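Local coordinates for protein Aar187cp (Eremothecium gossypii, PDB 3ZIL) that probably regulates sister-chromatid cohesion by acting on cohesin, as the Wapl-family protein Wpl1, of which this chain is the C-terminal, largely helical Wap1 domain, at residues Arg40-Met51 and Thr83-Ile94. Numbering follows the deposited sequence.
Sequences RNNMLRLCLDMM and TSLLQCFIADKI
L86 enters helix 40-51 as a knob in a hole made by R40, M43, L44 and C47. Its CD1 lies 3.7 Å from the carbonyl O of R40 and close to L44 N, backbone atoms already paired with each other within their helix, so a side chain without polar groups suits the place and its branched end fills the hole. M43, reaching across it, sets SD 3.7 Å from L86 CB. Farther along, F89 CD2 meets C47 CB at 3.6 Å, and C47 SG stands at the ring edge, a cysteine sulfur-aromatic contact for which a small thiol leaves room. M51 SD makes an oblique Met-aromatic contact, 5.1 Å from the F89 ring centroid, and its methyl CE touches F89 CE1 at 3.4 Å; bends at chi2 (72°) and chi3 (85°) curl the flexible chain back to the phenyl group. An alanine in place of F89 is likely to open a gap beside C47 and leave the M51 methyl without its aromatic partner. M50, bent only at its last torsion, crosses I90 and I94 at about right angles: SD meets I90 CD1 at 3.5 Å and CE meets I94 CG2, a flexible thioether serving both branched isoleucines. Near the C-terminal ends of the segments one water donates to M50 O (2.6 Å) and accepts from K93 NZ, while K93 CB lies over one face of F89. Outside these contacts, helix 129-141 touches L86 and M51. The axes run 10.0 Å apart at 35°; helices 36-52 and 81-93, with helix 54-72 between them in sequence and packed against M50, K93 and I94, fit an alpha-solenoid-like array, consistent with the family's TPR clan.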
loop_
_atom_site.group_PDB
_atom_site.type_symbol
_atom_site.label_atom_id
_atom_site.label_comp_id
_atom_site.label_asym_id
_atom_site.label_seq_id
_atom_site.Cartn_x
_atom_site.Cartn_y
_atom_site.Cartn_z
ATOM N N ARG A 40 11.612 24.642 -19.525
ATOM C CA ARG A 40 10.396 24.597 -18.694
ATOM C C ARG A 40 9.207 25.328 -19.361
ATOM O O ARG A 40 8.056 24.868 -19.252
ATOM C CB ARG A 40 10.642 25.180 -17.311
ATOM C CG ARG A 40 9.403 25.114 -16.460
ATOM C CD ARG A 40 9.596 25.703 -15.081
ATOM N NE ARG A 40 9.653 27.159 -14.875
ATOM C CZ ARG A 40 9.232 28.106 -15.676
ATOM N NH1 ARG A 40 8.680 27.795 -16.835
ATOM N NH2 ARG A 40 9.361 29.380 -15.303
ATOM N N ASN A 41 9.503 26.471 -19.994
ATOM C CA ASN A 41 8.464 27.297 -20.582
ATOM C C ASN A 41 7.858 26.668 -21.830
ATOM O O ASN A 41 6.618 26.700 -22.019
ATOM C CB ASN A 41 8.988 28.725 -20.843
ATOM C CG ASN A 41 9.074 29.557 -19.530
ATOM O OD1 ASN A 41 8.817 29.049 -18.436
ATOM N ND2 ASN A 41 9.457 30.785 -19.635
ATOM N N ASN A 42 8.714 26.070 -22.668
ATOM C CA ASN A 42 8.202 25.332 -23.807
ATOM C C ASN A 42 7.375 24.152 -23.275
ATOM O O ASN A 42 6.348 23.831 -23.860
ATOM C CB ASN A 42 9.317 24.796 -24.727
ATOM C CG ASN A 42 9.982 25.932 -25.554
ATOM O OD1 ASN A 42 10.948 25.723 -26.224
ATOM N ND2 ASN A 42 9.443 27.092 -25.490
ATOM N N MET A 43 7.842 23.491 -22.225
ATOM C CA MET A 43 7.087 22.250 -21.758
ATOM C C MET A 43 5.702 22.708 -21.250
ATOM O O MET A 43 4.650 22.032 -21.463
ATOM C CB MET A 43 7.894 21.462 -20.682
ATOM C CG MET A 43 7.176 20.130 -20.242
ATOM S SD MET A 43 8.350 19.355 -19.052
ATOM C CE MET A 43 9.747 18.862 -20.067
ATOM N N LEU A 44 5.696 23.842 -20.558
ATOM C CA LEU A 44 4.419 24.396 -20.082
ATOM C C LEU A 44 3.415 24.666 -21.188
ATOM O O LEU A 44 2.206 24.283 -21.139
ATOM C CB LEU A 44 4.653 25.654 -19.220
ATOM C CG LEU A 44 3.406 26.456 -18.744
ATOM C CD1 LEU A 44 2.562 25.463 -17.900
ATOM C CD2 LEU A 44 3.755 27.700 -17.929
ATOM N N ARG A 45 3.906 25.310 -22.227
ATOM C CA ARG A 45 3.119 25.657 -23.334
ATOM C C ARG A 45 2.644 24.391 -24.061
ATOM O O ARG A 45 1.500 24.323 -24.532
ATOM C CB ARG A 45 3.958 26.594 -24.194
ATOM C CG ARG A 45 3.395 26.839 -25.588
ATOM C CD ARG A 45 4.174 28.043 -26.197
ATOM N NE ARG A 45 3.521 28.419 -27.426
ATOM C CZ ARG A 45 4.018 29.211 -28.361
ATOM N NH1 ARG A 45 5.228 29.750 -28.230
ATOM N NH2 ARG A 45 3.287 29.434 -29.469
ATOM N N LEU A 46 3.482 23.347 -24.102
ATOM C CA LEU A 46 3.073 22.070 -24.704
ATOM C C LEU A 46 1.921 21.366 -23.946
ATOM O O LEU A 46 0.934 20.867 -24.582
ATOM C CB LEU A 46 4.278 21.148 -24.792
ATOM C CG LEU A 46 4.050 19.676 -25.146
ATOM C CD1 LEU A 46 3.461 19.603 -26.547
ATOM C CD2 LEU A 46 5.310 18.783 -24.924
ATOM N N CYS A 47 2.070 21.324 -22.617
ATOM C CA CYS A 47 1.112 20.650 -21.719
ATOM C C CYS A 47 -0.206 21.381 -21.894
ATOM O O CYS A 47 -1.273 20.771 -22.023
ATOM C CB CYS A 47 1.578 20.699 -20.258
ATOM S SG CYS A 47 3.059 19.650 -20.023
ATOM N N LEU A 48 -0.125 22.702 -21.925
ATOM C CA LEU A 48 -1.374 23.507 -21.961
ATOM C C LEU A 48 -2.142 23.344 -23.316
ATOM O O LEU A 48 -3.352 23.139 -23.331
ATOM C CB LEU A 48 -1.102 24.939 -21.555
ATOM C CG LEU A 48 -2.338 25.798 -21.194
ATOM C CD1 LEU A 48 -3.189 25.291 -20.022
ATOM C CD2 LEU A 48 -1.827 27.177 -20.857
ATOM N N ASP A 49 -1.417 23.316 -24.434
ATOM C CA ASP A 49 -1.974 22.925 -25.740
ATOM C C ASP A 49 -2.620 21.524 -25.724
ATOM O O ASP A 49 -3.741 21.310 -26.243
ATOM C CB ASP A 49 -0.873 23.013 -26.798
ATOM C CG ASP A 49 -0.402 24.455 -27.027
ATOM O OD1 ASP A 49 -1.034 25.390 -26.518
ATOM O OD2 ASP A 49 0.604 24.678 -27.700
ATOM N N MET A 50 -1.919 20.563 -25.144
ATOM C CA MET A 50 -2.368 19.162 -25.137
ATOM C C MET A 50 -3.585 19.068 -24.277
ATOM O O MET A 50 -4.548 18.442 -24.658
ATOM C CB MET A 50 -1.289 18.251 -24.514
ATOM C CG MET A 50 -0.085 18.086 -25.414
ATOM S SD MET A 50 1.290 17.151 -24.697
ATOM C CE MET A 50 0.432 15.597 -24.711
ATOM N N MET A 51 -3.538 19.700 -23.111
ATOM C CA MET A 51 -4.707 19.820 -22.221
ATOM C C MET A 51 -5.877 20.458 -22.972
ATOM O O MET A 51 -6.977 19.996 -22.814
ATOM C CB MET A 51 -4.393 20.612 -20.930
ATOM C CG MET A 51 -5.574 20.637 -19.968
ATOM S SD MET A 51 -5.874 19.013 -19.161
ATOM C CE MET A 51 -4.719 19.100 -17.777
ATOM N N THR A 83 8.860 21.568 -13.387
ATOM C CA THR A 83 9.165 20.757 -14.552
ATOM C C THR A 83 8.686 19.321 -14.304
ATOM O O THR A 83 8.092 18.696 -15.183
ATOM C CB THR A 83 10.658 20.837 -14.837
ATOM O OG1 THR A 83 10.952 22.184 -15.245
ATOM C CG2 THR A 83 11.088 19.917 -15.941
ATOM N N SER A 84 8.960 18.828 -13.104
ATOM C CA SER A 84 8.570 17.441 -12.683
ATOM C C SER A 84 7.045 17.184 -12.724
ATOM O O SER A 84 6.565 16.123 -13.174
ATOM C CB SER A 84 9.156 17.263 -11.281
ATOM O OG SER A 84 10.533 17.019 -11.420
ATOM N N LEU A 85 6.292 18.188 -12.275
ATOM C CA LEU A 85 4.862 18.212 -12.425
ATOM C C LEU A 85 4.363 18.131 -13.875
ATOM O O LEU A 85 3.465 17.341 -14.192
ATOM C CB LEU A 85 4.274 19.430 -11.758
ATOM C CG LEU A 85 2.727 19.293 -11.638
ATOM C CD1 LEU A 85 2.294 18.111 -10.748
ATOM C CD2 LEU A 85 2.091 20.607 -11.146
ATOM N N LEU A 86 4.919 18.983 -14.746
ATOM C CA LEU A 86 4.617 18.938 -16.149
ATOM C C LEU A 86 4.943 17.558 -16.724
ATOM O O LEU A 86 4.221 17.072 -17.577
ATOM C CB LEU A 86 5.460 20.014 -16.882
ATOM C CG LEU A 86 5.298 21.448 -16.393
ATOM C CD1 LEU A 86 6.196 22.495 -17.123
ATOM C CD2 LEU A 86 3.826 21.841 -16.410
ATOM N N GLN A 87 6.072 16.959 -16.297
ATOM C CA GLN A 87 6.493 15.703 -16.840
ATOM C C GLN A 87 5.538 14.631 -16.368
ATOM O O GLN A 87 5.307 13.707 -17.139
ATOM C CB GLN A 87 7.933 15.303 -16.413
ATOM C CG GLN A 87 8.970 16.200 -17.111
ATOM C CD GLN A 87 10.351 16.047 -16.530
ATOM O OE1 GLN A 87 10.558 16.255 -15.336
ATOM N NE2 GLN A 87 11.336 15.795 -17.401
ATOM N N CYS A 88 5.066 14.708 -15.126
ATOM C CA CYS A 88 4.047 13.699 -14.670
ATOM C C CYS A 88 2.721 13.809 -15.530
ATOM O O CYS A 88 2.158 12.797 -15.885
ATOM C CB CYS A 88 3.680 13.918 -13.223
ATOM S SG CYS A 88 4.952 13.595 -11.994
ATOM N N PHE A 89 2.233 15.021 -15.826
ATOM C CA PHE A 89 1.109 15.207 -16.766
ATOM C C PHE A 89 1.334 14.547 -18.171
ATOM O O PHE A 89 0.498 13.778 -18.621
ATOM C CB PHE A 89 0.703 16.703 -16.872
ATOM C CG PHE A 89 -0.249 16.976 -17.987
ATOM C CD1 PHE A 89 -1.604 16.617 -17.880
ATOM C CD2 PHE A 89 0.214 17.494 -19.192
ATOM C CE1 PHE A 89 -2.485 16.844 -18.925
ATOM C CE2 PHE A 89 -0.669 17.691 -20.253
ATOM C CZ PHE A 89 -2.019 17.365 -20.118
ATOM N N ILE A 90 2.501 14.777 -18.804
ATOM C CA ILE A 90 2.863 14.154 -20.035
ATOM C C ILE A 90 2.767 12.617 -19.939
ATOM O O ILE A 90 2.155 11.959 -20.829
ATOM C CB ILE A 90 4.282 14.604 -20.481
ATOM C CG1 ILE A 90 4.245 16.090 -20.793
ATOM C CG2 ILE A 90 4.821 13.700 -21.611
ATOM C CD1 ILE A 90 3.216 16.422 -21.857
ATOM N N ALA A 91 3.395 12.031 -18.926
ATOM C CA ALA A 91 3.352 10.568 -18.784
ATOM C C ALA A 91 1.908 10.093 -18.702
ATOM O O ALA A 91 1.536 9.084 -19.304
ATOM C CB ALA A 91 4.084 10.105 -17.538
ATOM N N ASP A 92 1.114 10.793 -17.907
ATOM C CA ASP A 92 -0.314 10.485 -17.806
ATOM C C ASP A 92 -1.160 10.808 -19.073
ATOM O O ASP A 92 -2.100 10.106 -19.333
ATOM C CB ASP A 92 -0.875 11.176 -16.590
ATOM C CG ASP A 92 -2.288 10.720 -16.205
ATOM O OD1 ASP A 92 -2.600 9.511 -16.376
ATOM O OD2 ASP A 92 -3.052 11.619 -15.660
ATOM N N LYS A 93 -0.818 11.829 -19.850
ATOM C CA LYS A 93 -1.674 12.295 -20.943
ATOM C C LYS A 93 -1.371 11.467 -22.183
ATOM O O LYS A 93 -2.288 11.182 -22.934
ATOM C CB LYS A 93 -1.381 13.776 -21.255
ATOM C CG LYS A 93 -2.413 14.433 -22.157
ATOM C CD LYS A 93 -3.847 14.290 -21.644
ATOM C CE LYS A 93 -4.788 14.468 -22.823
ATOM N NZ LYS A 93 -5.998 15.148 -22.318
ATOM N N ILE A 94 -0.113 11.029 -22.369
ATOM C CA ILE A 94 0.262 10.256 -23.578
ATOM C C ILE A 94 1.224 9.219 -23.140
ATOM O O ILE A 94 2.450 9.291 -23.450
ATOM C CB ILE A 94 0.937 11.135 -24.675
ATOM C CG1 ILE A 94 2.081 11.984 -24.038
ATOM C CG2 ILE A 94 -0.142 11.986 -25.410
ATOM C CD1 ILE A 94 3.047 12.644 -25.064
HETATM O O HOH W 1 -6.687 17.042 -24.458
#